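Local coordinates for putative transcriptional regulator (Streptomyces coelicolor, PDB 2HXI), which probably binds DNA through a predicted helix-turn-helix, as a dimeric TetR-family transcriptional regulator, at residues Q33-A38 against R78-R83; I84-M89 against S133-E138; Q100-V105 against Q142-S147; Q118-W123 against S167-E172; I163-L168 against A221-I226. One frame throughout, in Å; residues are numbered along the deposited sequence.

Contact 1 (Q33-A38 against R78-R83); sequences QILDAA and RAVADR
Arg-83 on helix 73-88 lies against Leu-35 and Asp-36 on helix 31-43. This is the meeting, common to TetR-type regulators, of the first helix of the DNA-binding domain with the helix leading out of it; the axes of segments 33-38 and 78-83 cross at 82°. Traced outward, the arginine finds a partner at nearly every atom. CB is 3.9 Å from Asp-36 OD1, CG presses on Leu-35 CB at 3.4 Å, and CD faces both CB and CD1 of the same leucine. Bends about chi2 and chi3 fold the chain over Leu-35 and bring NE within 2.9 Å of Asp-36 OD1, with an N-H...O angle of 160°. The oxygen lies in the guanidinium plane, but NE reaches it from above the carboxylate plane, the two planes standing 53° apart. NH2 adds weak bonds to both carboxylate oxygens. With a methionine here, the carboxylate of Asp-36 would probably be left without its charged mate. Beside the salt bridge the packing is apolar: Val-80 CG2 touches Ala-38 CB at 3.8 Å and Leu-35 CD2 at the same distance, while Leu-35 CD2 lies 3.5 Å from Ala-79 CB, tighter than usual for carbons.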
# COMPACT_ATOMS: atom_id res chain seq x y z
N GLN B 33 16.82 -3.32 -24.01
CA GLN B 33 16.59 -4.73 -24.32
C GLN B 33 16.70 -5.71 -23.13
O GLN B 33 15.92 -6.66 -22.99
CB GLN B 33 17.49 -5.17 -25.48
CG GLN B 33 17.11 -4.53 -26.79
CD GLN B 33 18.10 -4.82 -27.83
OE1 GLN B 33 19.30 -4.53 -27.65
NE2 GLN B 33 17.66 -5.45 -28.92
N ILE B 34 17.74 -5.52 -22.32
CA ILE B 34 17.92 -6.28 -21.10
C ILE B 34 16.68 -6.12 -20.18
O ILE B 34 16.13 -7.11 -19.68
CB ILE B 34 19.23 -5.83 -20.38
CG1 ILE B 34 20.46 -6.14 -21.29
CG2 ILE B 34 19.36 -6.51 -19.04
CD1 ILE B 34 21.80 -5.46 -20.77
N LEU B 35 16.25 -4.86 -19.98
CA LEU B 35 15.12 -4.56 -19.08
C LEU B 35 13.82 -5.21 -19.57
O LEU B 35 13.04 -5.75 -18.75
CB LEU B 35 14.96 -3.04 -19.01
CG LEU B 35 16.16 -2.39 -18.34
CD1 LEU B 35 16.01 -0.88 -18.51
CD2 LEU B 35 16.30 -2.75 -16.94
N ASP B 36 13.59 -5.16 -20.87
CA ASP B 36 12.44 -5.79 -21.49
C ASP B 36 12.47 -7.32 -21.41
O ASP B 36 11.44 -7.99 -21.22
CB ASP B 36 12.28 -5.32 -22.94
CG ASP B 36 11.62 -3.93 -23.07
OD1 ASP B 36 11.17 -3.32 -22.06
OD2 ASP B 36 11.60 -3.44 -24.21
N ALA B 37 13.66 -7.90 -21.55
CA ALA B 37 13.76 -9.36 -21.35
C ALA B 37 13.42 -9.70 -19.91
O ALA B 37 12.72 -10.70 -19.60
CB ALA B 37 15.17 -9.86 -21.70
N ALA B 38 13.93 -8.89 -18.98
CA ALA B 38 13.68 -9.12 -17.58
C ALA B 38 12.20 -9.02 -17.23
O ALA B 38 11.70 -9.80 -16.44
CB ALA B 38 14.45 -8.16 -16.71
N ARG B 78 14.42 -1.74 -10.12
CA ARG B 78 13.82 -0.41 -10.33
C ARG B 78 13.77 -0.08 -11.79
O ARG B 78 12.80 0.48 -12.27
CB ARG B 78 14.66 0.70 -9.65
CG ARG B 78 14.70 0.69 -8.16
CD ARG B 78 15.39 1.98 -7.72
NE ARG B 78 14.66 3.20 -8.08
CZ ARG B 78 15.25 4.37 -8.34
NH1 ARG B 78 16.57 4.48 -8.31
NH2 ARG B 78 14.53 5.46 -8.62
N ALA B 79 14.84 -0.43 -12.52
CA ALA B 79 14.95 -0.09 -13.90
C ALA B 79 13.93 -0.90 -14.69
O ALA B 79 13.33 -0.40 -15.62
CB ALA B 79 16.37 -0.35 -14.40
N VAL B 80 13.73 -2.14 -14.28
CA VAL B 80 12.67 -2.92 -14.91
C VAL B 80 11.26 -2.33 -14.56
O VAL B 80 10.37 -2.28 -15.40
CB VAL B 80 12.72 -4.38 -14.42
CG1 VAL B 80 11.68 -5.16 -15.19
CG2 VAL B 80 14.14 -5.00 -14.70
N ALA B 81 11.05 -1.92 -13.32
CA ALA B 81 9.74 -1.31 -12.92
C ALA B 81 9.48 -0.08 -13.83
O ALA B 81 8.35 0.12 -14.32
CB ALA B 81 9.74 -0.96 -11.51
N ASP B 82 10.53 0.67 -14.18
CA ASP B 82 10.37 1.78 -15.12
C ASP B 82 9.80 1.33 -16.45
O ASP B 82 8.98 2.03 -17.05
CB ASP B 82 11.66 2.60 -15.35
CG ASP B 82 11.36 3.93 -16.09
OD1 ASP B 82 10.99 4.90 -15.38
OD2 ASP B 82 11.42 3.98 -17.36
N ARG B 83 10.23 0.15 -16.95
CA ARG B 83 9.70 -0.33 -18.20
C ARG B 83 8.20 -0.58 -18.12
O ARG B 83 7.51 -0.51 -19.14
CB ARG B 83 10.41 -1.64 -18.65
CG ARG B 83 11.89 -1.61 -18.59
CD ARG B 83 12.40 -0.51 -19.56
NE ARG B 83 12.05 -0.77 -20.98
CZ ARG B 83 12.34 0.07 -21.98
NH1 ARG B 83 12.93 1.26 -21.71
NH2 ARG B 83 12.04 -0.26 -23.24

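Contact 2 (I84-M89 against S133-E138); sequences ILLSAM and SRLMME
Leu-85 meets Ser-133 where the CA atoms of segments 84-89 and 133-138 come nearest, the leucine methyl CD1 set against the serine side chain and its CA. Leu-85 CD1 to Ser-133 OG measures 2.9 Å, so short that the exact value is doubtful, though both residues are buried. The hydroxyl has its polar partner outside the pair, in Ser-128 OG. Further along, the packing eases. In selenomethionine Met-89 the first torsion (chi1 -65°) sets CG beside Leu-135 CB at 4.1 Å, and bends at chi2 and chi3 turn the methyl CE back to lie 3.8 Å from Leu-135 O. The same CG is 4.2 Å from Met-136 CB. At the partly exposed margin Leu-86, with CG anti to the backbone N (chi1 -179°), sends CD1 across to Leu-135 CD1 at 3.6 Å, methyl to methyl. Phe-202 of the second subunit packs on Leu-135, so this side adjoins the second subunit. On the inner side Leu-85 is backed by Trp-123 of helix 117-126 and Leu-109 of helix 98-113, whereas Met-136 rests on Tyr-158 of helix 154-173; the contact thus joins the helix leaving the DNA-binding domain to the C-terminal domain.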
# COMPACT_ATOMS: atom_id res chain seq x y z
N ILE B 84 7.73 -1.00 -16.93
CA ILE B 84 6.29 -1.21 -16.71
C ILE B 84 5.53 0.11 -16.77
O ILE B 84 4.45 0.17 -17.36
CB ILE B 84 5.99 -1.92 -15.33
CG1 ILE B 84 6.75 -3.28 -15.22
CG2 ILE B 84 4.50 -2.15 -15.14
CD1 ILE B 84 6.55 -4.24 -16.35
N LEU B 85 6.08 1.16 -16.15
CA LEU B 85 5.47 2.48 -16.36
C LEU B 85 5.41 2.82 -17.86
O LEU B 85 4.43 3.37 -18.34
CB LEU B 85 6.26 3.54 -15.62
CG LEU B 85 6.42 3.39 -14.11
CD1 LEU B 85 7.29 4.54 -13.53
CD2 LEU B 85 5.05 3.41 -13.53
N LEU B 86 6.50 2.54 -18.59
CA LEU B 86 6.56 2.92 -19.98
C LEU B 86 5.45 2.25 -20.76
O LEU B 86 4.72 2.91 -21.53
CB LEU B 86 7.95 2.60 -20.54
CG LEU B 86 8.17 2.98 -22.02
CD1 LEU B 86 8.05 4.47 -22.24
CD2 LEU B 86 9.55 2.48 -22.47
N SER B 87 5.27 0.94 -20.53
CA SER B 87 4.20 0.24 -21.22
C SER B 87 2.82 0.67 -20.74
O SER B 87 1.86 0.67 -21.53
CB SER B 87 4.37 -1.28 -21.23
OG SER B 87 4.32 -1.82 -19.93
N ALA B 88 2.70 1.04 -19.46
CA ALA B 88 1.41 1.57 -19.00
C ALA B 88 0.95 2.73 -19.86
O ALA B 88 -0.27 2.92 -20.08
CB ALA B 88 1.47 1.96 -17.51
N MSE B 89 1.92 3.52 -20.32
CA MSE B 89 1.66 4.79 -20.98
C MSE B 89 1.61 4.59 -22.49
O MSE B 89 1.26 5.51 -23.22
CB MSE B 89 2.73 5.83 -20.57
CG MSE B 89 2.71 6.21 -19.05
SE MSE B 89 0.88 6.90 -18.52
CE MSE B 89 0.81 8.53 -19.50
N SER B 133 8.74 6.71 -16.00
CA SER B 133 8.35 7.58 -14.92
C SER B 133 8.13 8.95 -15.51
O SER B 133 7.18 9.64 -15.12
CB SER B 133 9.42 7.68 -13.84
OG SER B 133 9.31 6.57 -12.96
N ARG B 134 9.04 9.38 -16.40
CA ARG B 134 8.86 10.71 -16.98
C ARG B 134 7.51 10.90 -17.72
O ARG B 134 6.84 11.95 -17.53
CB ARG B 134 10.07 11.15 -17.82
CG ARG B 134 11.30 11.47 -16.93
CD ARG B 134 12.51 11.91 -17.82
NE ARG B 134 13.69 12.31 -17.03
CZ ARG B 134 14.80 11.56 -16.88
NH1 ARG B 134 14.92 10.36 -17.47
NH2 ARG B 134 15.78 11.99 -16.10
N LEU B 135 7.13 9.96 -18.57
CA LEU B 135 5.86 10.06 -19.29
C LEU B 135 4.68 10.09 -18.34
O LEU B 135 3.65 10.83 -18.54
CB LEU B 135 5.64 8.89 -20.22
CG LEU B 135 6.44 8.93 -21.50
CD1 LEU B 135 6.29 7.60 -22.27
CD2 LEU B 135 5.92 10.11 -22.37
N MSE B 136 4.75 9.27 -17.31
CA MSE B 136 3.65 9.21 -16.34
C MSE B 136 3.59 10.52 -15.56
O MSE B 136 2.50 11.12 -15.39
CB MSE B 136 3.79 7.95 -15.43
CG MSE B 136 2.70 7.93 -14.30
SE MSE B 136 3.07 8.99 -12.74
CE MSE B 136 4.65 8.06 -12.02
N MSE B 137 4.76 10.99 -15.05
CA MSE B 137 4.82 12.22 -14.34
C MSE B 137 4.38 13.40 -15.15
O MSE B 137 3.65 14.22 -14.60
CB MSE B 137 6.23 12.43 -13.81
CG MSE B 137 6.48 11.43 -12.68
SE MSE B 137 8.45 11.53 -12.28
CE MSE B 137 8.24 12.87 -11.00
N GLU B 138 4.78 13.45 -16.45
CA GLU B 138 4.42 14.58 -17.32
C GLU B 138 2.86 14.67 -17.38
O GLU B 138 2.24 15.75 -17.27
CB GLU B 138 5.03 14.42 -18.72
CG GLU B 138 4.66 15.59 -19.65
CD GLU B 138 5.22 16.94 -19.18
OE1 GLU B 138 6.13 17.02 -18.32
OE2 GLU B 138 4.72 17.93 -19.72

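Contact 3 (Q100-V105 against Q142-S147); sequences QRLTAV and QALRAS
Arg-101 lays its guanidinium alongside the backbone of helix 131-146 at Gln-142 and Ala-143, while its neighbour Leu-102 takes the methyl of Ala-143; these two and Ala-143 bury the most surface. The arginine chain runs extended to chi2 and then bends at chi3 (66°), which lays the flat group beside the partner helix. Ala-143 N lies over one face, 3.8 Å above the plane and offset toward the rim. NH2 comes to 3.5 Å from Gln-142 CB, and NH1 lies 4.0 Å from Ala-146 CB. All of this is packing: the charge itself is met by Glu-139, which takes the NE hydrogen in a salt bridge, and the amide of Gln-142 turns off to Glu-138. Tyr-92 and Pro-94 also touch the arginine.

In the all-helical C-terminal domain of this TetR-family protein, segments 100-105 and 142-146, on helices 98-113 and 131-146, run nearly antiparallel, at 157° and 9.7 Å between their axes. The small Ala-143 lets Leu-102 in close, Leu-102 CD2 meeting Ala-143 CB at 3.5 Å with the leucine CG just behind. On the inner side Leu-102 CD1 touches Leu-144 CD2 at 4.0 Å, the two leucines crossing at about a right angle. Leu-144 starts out pointing away from its partner and only its end returns; Ile-154, Tyr-158 and Leu-234 pack around it. Leu-161 and Leu-231 do the same for Leu-102.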
# COMPACT_ATOMS: atom_id res chain seq x y z
N GLN B 100 -10.65 12.92 -15.38
CA GLN B 100 -10.72 11.73 -16.23
C GLN B 100 -9.29 11.26 -16.61
O GLN B 100 -8.98 10.03 -16.58
CB GLN B 100 -11.47 12.06 -17.48
CG GLN B 100 -12.95 12.21 -17.14
CD GLN B 100 -13.77 12.48 -18.37
OE1 GLN B 100 -13.55 13.48 -19.08
NE2 GLN B 100 -14.72 11.57 -18.65
N ARG B 101 -8.41 12.23 -16.83
CA ARG B 101 -7.00 11.96 -17.23
C ARG B 101 -6.26 11.32 -16.06
O ARG B 101 -5.59 10.26 -16.23
CB ARG B 101 -6.33 13.30 -17.63
CG ARG B 101 -6.83 13.80 -19.00
CD ARG B 101 -6.38 15.25 -19.26
NE ARG B 101 -4.93 15.35 -19.40
CZ ARG B 101 -4.29 16.52 -19.54
NH1 ARG B 101 -4.99 17.65 -19.52
NH2 ARG B 101 -2.96 16.53 -19.72
N LEU B 102 -6.42 11.85 -14.86
CA LEU B 102 -5.70 11.29 -13.71
C LEU B 102 -6.23 9.88 -13.42
O LEU B 102 -5.45 9.00 -13.11
CB LEU B 102 -5.89 12.20 -12.46
CG LEU B 102 -5.17 13.57 -12.51
CD1 LEU B 102 -5.53 14.36 -11.22
CD2 LEU B 102 -3.62 13.31 -12.70
N THR B 103 -7.53 9.68 -13.64
CA THR B 103 -8.17 8.36 -13.38
C THR B 103 -7.65 7.37 -14.40
O THR B 103 -7.28 6.25 -14.05
CB THR B 103 -9.73 8.49 -13.40
OG1 THR B 103 -10.13 9.43 -12.38
CG2 THR B 103 -10.34 7.13 -13.10
N ALA B 104 -7.59 7.81 -15.66
CA ALA B 104 -7.07 6.96 -16.74
C ALA B 104 -5.64 6.51 -16.50
O ALA B 104 -5.30 5.33 -16.72
CB ALA B 104 -7.30 7.64 -18.13
N VAL B 105 -4.77 7.43 -16.13
CA VAL B 105 -3.43 7.04 -15.78
C VAL B 105 -3.40 6.03 -14.59
O VAL B 105 -2.73 5.01 -14.66
CB VAL B 105 -2.58 8.28 -15.46
CG1 VAL B 105 -1.18 7.89 -14.85
CG2 VAL B 105 -2.43 9.14 -16.71
N GLN B 142 0.59 17.73 -15.93
CA GLN B 142 -0.20 18.53 -16.87
C GLN B 142 -1.66 18.51 -16.41
O GLN B 142 -2.34 19.53 -16.41
CB GLN B 142 -0.07 17.97 -18.31
CG GLN B 142 1.28 18.25 -18.94
CD GLN B 142 1.47 19.74 -19.32
OE1 GLN B 142 0.58 20.58 -19.12
NE2 GLN B 142 2.61 20.06 -19.89
N ALA B 143 -2.14 17.33 -16.03
CA ALA B 143 -3.52 17.22 -15.47
C ALA B 143 -3.76 18.10 -14.23
O ALA B 143 -4.77 18.80 -14.16
CB ALA B 143 -3.90 15.75 -15.21
N LEU B 144 -2.81 18.07 -13.30
CA LEU B 144 -2.89 18.91 -12.09
C LEU B 144 -2.87 20.43 -12.49
O LEU B 144 -3.63 21.24 -11.93
CB LEU B 144 -1.74 18.59 -11.15
CG LEU B 144 -1.96 17.19 -10.44
CD1 LEU B 144 -0.68 16.74 -9.67
CD2 LEU B 144 -3.26 17.20 -9.47
N ARG B 145 -2.04 20.80 -13.48
CA ARG B 145 -2.11 22.19 -13.94
C ARG B 145 -3.45 22.52 -14.53
O ARG B 145 -3.98 23.59 -14.31
CB ARG B 145 -1.02 22.52 -14.98
CG ARG B 145 0.32 22.72 -14.26
CD ARG B 145 1.42 23.18 -15.27
NE ARG B 145 2.42 24.05 -14.60
CZ ARG B 145 3.55 24.47 -15.19
NH1 ARG B 145 3.85 24.08 -16.40
NH2 ARG B 145 4.38 25.25 -14.54
N ALA B 146 -3.97 21.56 -15.30
CA ALA B 146 -5.28 21.75 -15.96
C ALA B 146 -6.43 22.01 -15.00
O ALA B 146 -7.37 22.74 -15.34
CB ALA B 146 -5.61 20.59 -16.83
N SER B 147 -6.31 21.45 -13.79
CA SER B 147 -7.31 21.62 -12.72
C SER B 147 -7.41 23.07 -12.26
O SER B 147 -8.39 23.44 -11.61
CB SER B 147 -6.96 20.71 -11.53
OG SER B 147 -5.92 21.27 -10.71

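Contact 4 (Q118-W123 against S167-E172); sequences QLAAVW and SLITAE
Thr-170 pushes its methyl into the backbone of the facing helix at Ala-120 and Ala-121, the central touch of an antiparallel helix pair in the TetR-type C-terminal domain. Segments 118-123 and 167-172, on helices 117-126 and 154-173, meet at 143° with their axes 8.5 Å apart, a close approach consistent with the small alanines facing Thr-170. CG2 of the threonine is 4.1 Å from Ala-121 CA; the 2.9 Å between Thr-170 CG2 and Ala-120 O is doubtful. Next to it Ile-169 meets two partners with two branches: CG2 faces Ala-120 CB at 4.2 Å, and CD1 reaches the edge of the Trp-123 indole, 4.1 Å from CZ3 and near the ring plane. With a serine in place of Thr-170, the methyl is gone and a gap would probably open against the backbone of Ala-120 and Ala-121.

A second shell fixes these groups. Phe-113 of helix 98-113 stacks with the Trp-123 ring and also touches both Ala-120 and Ile-169, while Leu-109 packs on Trp-123 and Ile-169 as well. Ala-171 of the second subunit lies on Thr-170, placing the pair beside the dimer interface. The threonine's rotation is set within its own helix: OG1 stands between the backbone N and the carbonyl carbon (chi1 67°), which turns CG2 across to Ala-120. OG1 donates to Ser-167 O at 3.2 Å from 39° above the carbonyl plane, and Ala-171 N reaches that same oxygen from the same face.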
# COMPACT_ATOMS: atom_id res chain seq x y z
N GLN B 118 5.92 -8.42 -8.00
CA GLN B 118 7.26 -8.12 -7.51
C GLN B 118 7.72 -6.67 -7.88
O GLN B 118 8.14 -5.88 -7.01
CB GLN B 118 8.27 -9.14 -8.00
CG GLN B 118 9.62 -8.85 -7.42
CD GLN B 118 10.65 -9.97 -7.65
OE1 GLN B 118 10.31 -11.08 -8.08
NE2 GLN B 118 11.92 -9.66 -7.35
N LEU B 119 7.53 -6.32 -9.15
CA LEU B 119 7.91 -4.99 -9.63
C LEU B 119 7.02 -3.93 -8.98
O LEU B 119 7.46 -2.82 -8.71
CB LEU B 119 7.82 -4.96 -11.17
CG LEU B 119 8.91 -5.78 -11.92
CD1 LEU B 119 8.72 -5.72 -13.41
CD2 LEU B 119 10.36 -5.33 -11.53
N ALA B 120 5.78 -4.28 -8.68
CA ALA B 120 4.82 -3.33 -8.07
C ALA B 120 5.38 -2.89 -6.73
O ALA B 120 5.33 -1.70 -6.40
CB ALA B 120 3.48 -3.95 -7.89
N ALA B 121 5.92 -3.85 -5.99
CA ALA B 121 6.56 -3.60 -4.68
C ALA B 121 7.80 -2.68 -4.77
O ALA B 121 8.01 -1.79 -3.93
CB ALA B 121 6.93 -4.95 -4.05
N VAL B 122 8.65 -2.96 -5.75
CA VAL B 122 9.85 -2.21 -5.94
C VAL B 122 9.46 -0.79 -6.28
O VAL B 122 10.05 0.16 -5.73
CB VAL B 122 10.77 -2.79 -7.05
CG1 VAL B 122 11.96 -1.81 -7.33
CG2 VAL B 122 11.32 -4.19 -6.67
N TRP B 123 8.50 -0.62 -7.18
CA TRP B 123 8.15 0.74 -7.61
C TRP B 123 7.52 1.51 -6.47
O TRP B 123 7.83 2.69 -6.24
CB TRP B 123 7.17 0.71 -8.80
CG TRP B 123 6.60 2.07 -9.18
CD1 TRP B 123 7.29 3.18 -9.58
CD2 TRP B 123 5.22 2.44 -9.15
NE1 TRP B 123 6.41 4.22 -9.80
CE2 TRP B 123 5.13 3.80 -9.54
CE3 TRP B 123 4.03 1.74 -8.83
CZ2 TRP B 123 3.93 4.47 -9.64
CZ3 TRP B 123 2.82 2.41 -8.94
CH2 TRP B 123 2.78 3.76 -9.33
N SER B 167 0.62 3.03 -3.31
CA SER B 167 0.38 2.29 -2.07
C SER B 167 -0.72 1.29 -2.31
O SER B 167 -0.59 0.15 -1.85
CB SER B 167 -0.06 3.19 -0.94
OG SER B 167 1.09 3.95 -0.48
N LEU B 168 -1.78 1.70 -3.01
CA LEU B 168 -2.92 0.80 -3.26
C LEU B 168 -2.51 -0.35 -4.18
O LEU B 168 -2.91 -1.53 -3.97
CB LEU B 168 -4.07 1.57 -3.90
CG LEU B 168 -4.80 2.56 -2.96
CD1 LEU B 168 -5.71 3.50 -3.74
CD2 LEU B 168 -5.52 1.79 -1.76
N ILE B 169 -1.68 -0.02 -5.17
CA ILE B 169 -1.21 -1.04 -6.14
C ILE B 169 -0.27 -2.03 -5.45
O ILE B 169 -0.45 -3.24 -5.63
CB ILE B 169 -0.56 -0.37 -7.40
CG1 ILE B 169 -1.63 0.34 -8.24
CG2 ILE B 169 0.14 -1.49 -8.27
CD1 ILE B 169 -1.07 1.27 -9.41
N THR B 170 0.68 -1.57 -4.64
CA THR B 170 1.56 -2.51 -3.95
C THR B 170 0.80 -3.43 -2.98
O THR B 170 1.05 -4.64 -2.91
CB THR B 170 2.78 -1.84 -3.33
OG1 THR B 170 2.41 -1.01 -2.26
CG2 THR B 170 3.48 -0.95 -4.29
N ALA B 171 -0.17 -2.85 -2.24
CA ALA B 171 -0.93 -3.64 -1.29
C ALA B 171 -1.76 -4.72 -1.94
O ALA B 171 -1.88 -5.82 -1.40
CB ALA B 171 -1.81 -2.73 -0.40
N GLU B 172 -2.34 -4.42 -3.09
CA GLU B 172 -3.24 -5.36 -3.74
C GLU B 172 -2.52 -6.62 -4.24
O GLU B 172 -3.11 -7.73 -4.24
CB GLU B 172 -4.01 -4.66 -4.86
CG GLU B 172 -4.93 -5.58 -5.63
CD GLU B 172 -5.69 -4.84 -6.69
OE1 GLU B 172 -5.52 -3.60 -6.77
OE2 GLU B 172 -6.49 -5.47 -7.42

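Contact 5 (I163-L168 against A221-I226); sequences ILISSL and AAFEEI
Phe-223 has its CG anti to the backbone N (chi1 -177°), which swings the ring across to Leu-168 and Ile-165. Leu-164 adopts the same first torsion (178°), and this carries its CD1 over to Ile-226. The ring is met at its edge: Leu-168 CB lies 3.9 Å from Phe-223 CD1, and Ile-165 O approaches Phe-223 CE1 at 4.2 Å, both near the ring plane. Ile-226 CG2 is shared by two leucines, 3.8 Å from Leu-164 CD1 and 3.8 Å from Leu-168 CD1, while the other isoleucine methyl, CD1, adds a touch on Leu-168 CD2. Segments 163-168 and 221-226 are almost antiparallel, at 172°, and their helices, 154-173 and 219-237, form with their copies in the second subunit the four-helix bundle characteristic of TetR-family dimers. Leu-164 packs on Leu-164 of the second subunit, and Glu-225 forms a salt bridge with Arg-160 of that subunit. Leu-107 and Arg-110 of helix 98-113 also pack on the phenylalanine. On the side of helix 154-173 turned to the second subunit, Ser-167 OG donates to Ile-163 O at 2.8 Å, from the face opposite Ser-167 N, and Arg-219 of the second subunit bonds to the same hydroxyl.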
# COMPACT_ATOMS: atom_id res chain seq x y z
N ILE B 163 1.80 8.67 -4.08
CA ILE B 163 1.83 7.80 -2.87
C ILE B 163 0.51 7.00 -2.75
O ILE B 163 0.52 5.81 -2.49
CB ILE B 163 2.03 8.61 -1.63
CG1 ILE B 163 3.52 9.01 -1.51
CG2 ILE B 163 1.62 7.77 -0.39
CD1 ILE B 163 3.88 10.05 -0.47
N LEU B 164 -0.62 7.67 -2.90
CA LEU B 164 -1.91 6.93 -2.80
C LEU B 164 -1.99 5.78 -3.84
O LEU B 164 -2.24 4.63 -3.47
CB LEU B 164 -3.06 7.90 -2.99
CG LEU B 164 -4.45 7.32 -2.95
CD1 LEU B 164 -4.83 6.45 -1.74
CD2 LEU B 164 -5.52 8.36 -3.15
N ILE B 165 -1.81 6.12 -5.10
CA ILE B 165 -1.96 5.15 -6.22
C ILE B 165 -1.00 3.96 -6.04
O ILE B 165 -1.39 2.77 -6.11
CB ILE B 165 -1.71 5.82 -7.58
CG1 ILE B 165 -2.84 6.80 -7.86
CG2 ILE B 165 -1.68 4.76 -8.71
CD1 ILE B 165 -2.57 7.76 -9.02
N SER B 166 0.27 4.30 -5.86
CA SER B 166 1.30 3.28 -5.61
C SER B 166 1.06 2.42 -4.40
O SER B 166 1.22 1.19 -4.46
CB SER B 166 2.69 3.94 -5.64
OG SER B 166 2.93 4.72 -4.48
N SER B 167 0.62 3.03 -3.31
CA SER B 167 0.38 2.29 -2.07
C SER B 167 -0.72 1.29 -2.31
O SER B 167 -0.59 0.15 -1.85
CB SER B 167 -0.06 3.19 -0.94
OG SER B 167 1.09 3.95 -0.48
N LEU B 168 -1.78 1.70 -3.01
CA LEU B 168 -2.92 0.80 -3.26
C LEU B 168 -2.51 -0.35 -4.18
O LEU B 168 -2.91 -1.53 -3.97
CB LEU B 168 -4.07 1.57 -3.90
CG LEU B 168 -4.80 2.56 -2.96
CD1 LEU B 168 -5.71 3.50 -3.74
CD2 LEU B 168 -5.52 1.79 -1.76
N ALA B 221 -12.81 -2.36 -7.21
CA ALA B 221 -13.81 -1.34 -6.89
C ALA B 221 -13.30 -0.39 -5.81
O ALA B 221 -13.54 0.86 -5.89
CB ALA B 221 -15.18 -2.02 -6.43
N ALA B 222 -12.67 -0.97 -4.78
CA ALA B 222 -12.11 -0.16 -3.68
C ALA B 222 -11.09 0.82 -4.30
O ALA B 222 -11.17 2.01 -4.01
CB ALA B 222 -11.44 -1.00 -2.66
N PHE B 223 -10.18 0.33 -5.17
CA PHE B 223 -9.22 1.24 -5.85
C PHE B 223 -9.93 2.45 -6.49
O PHE B 223 -9.58 3.61 -6.25
CB PHE B 223 -8.50 0.49 -6.98
CG PHE B 223 -7.43 1.35 -7.69
CD1 PHE B 223 -6.15 1.41 -7.14
CD2 PHE B 223 -7.70 1.96 -8.90
CE1 PHE B 223 -5.14 2.14 -7.78
CE2 PHE B 223 -6.71 2.65 -9.55
CZ PHE B 223 -5.44 2.74 -8.97
N GLU B 224 -10.91 2.19 -7.33
CA GLU B 224 -11.60 3.24 -8.01
C GLU B 224 -12.32 4.23 -7.09
O GLU B 224 -12.29 5.45 -7.31
CB GLU B 224 -12.55 2.60 -9.01
CG GLU B 224 -11.74 1.98 -10.17
CD GLU B 224 -12.61 1.33 -11.22
OE1 GLU B 224 -13.61 1.97 -11.62
OE2 GLU B 224 -12.24 0.21 -11.67
N GLU B 225 -12.94 3.72 -6.03
CA GLU B 225 -13.71 4.57 -5.11
C GLU B 225 -12.82 5.43 -4.21
O GLU B 225 -13.12 6.60 -3.91
CB GLU B 225 -14.68 3.71 -4.27
CG GLU B 225 -15.83 3.14 -5.11
CD GLU B 225 -16.63 2.07 -4.36
OE1 GLU B 225 -16.73 2.17 -3.13
OE2 GLU B 225 -17.15 1.15 -5.06
N ILE B 226 -11.71 4.86 -3.84
CA ILE B 226 -10.75 5.58 -3.00
C ILE B 226 -10.08 6.65 -3.87
O ILE B 226 -9.85 7.81 -3.43
CB ILE B 226 -9.72 4.59 -2.39
CG1 ILE B 226 -10.35 3.66 -1.30
CG2 ILE B 226 -8.50 5.33 -1.83
CD1 ILE B 226 -9.51 2.44 -1.02

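The five contacts trace a path from the predicted DNA-binding end to the dimer interface. Contacts 1 and 2 share helix 73-88, their centres 13 Å apart, and Asp-82 OD1 probably bonds to Ser-133 N (3.0 Å) between them. Contact 1 also touches contact 4, where Val-80 CG1 packs on Leu-119 CD1 at 3.5 Å. Contact 3 adjoins contact 2 through Met-136 and Val-105 but ends about 12 Å, nearest atoms, from contact 1. Contacts 4 and 5 share Ser-167 and Leu-168, and Trp-123 CZ3 meets Ser-166 CB at 3.6 Å. Contacts 2 to 5 touch the second subunit and contact 1 does not; the predicted helix-turn-helix, 51-70, lies between its two segments in sequence.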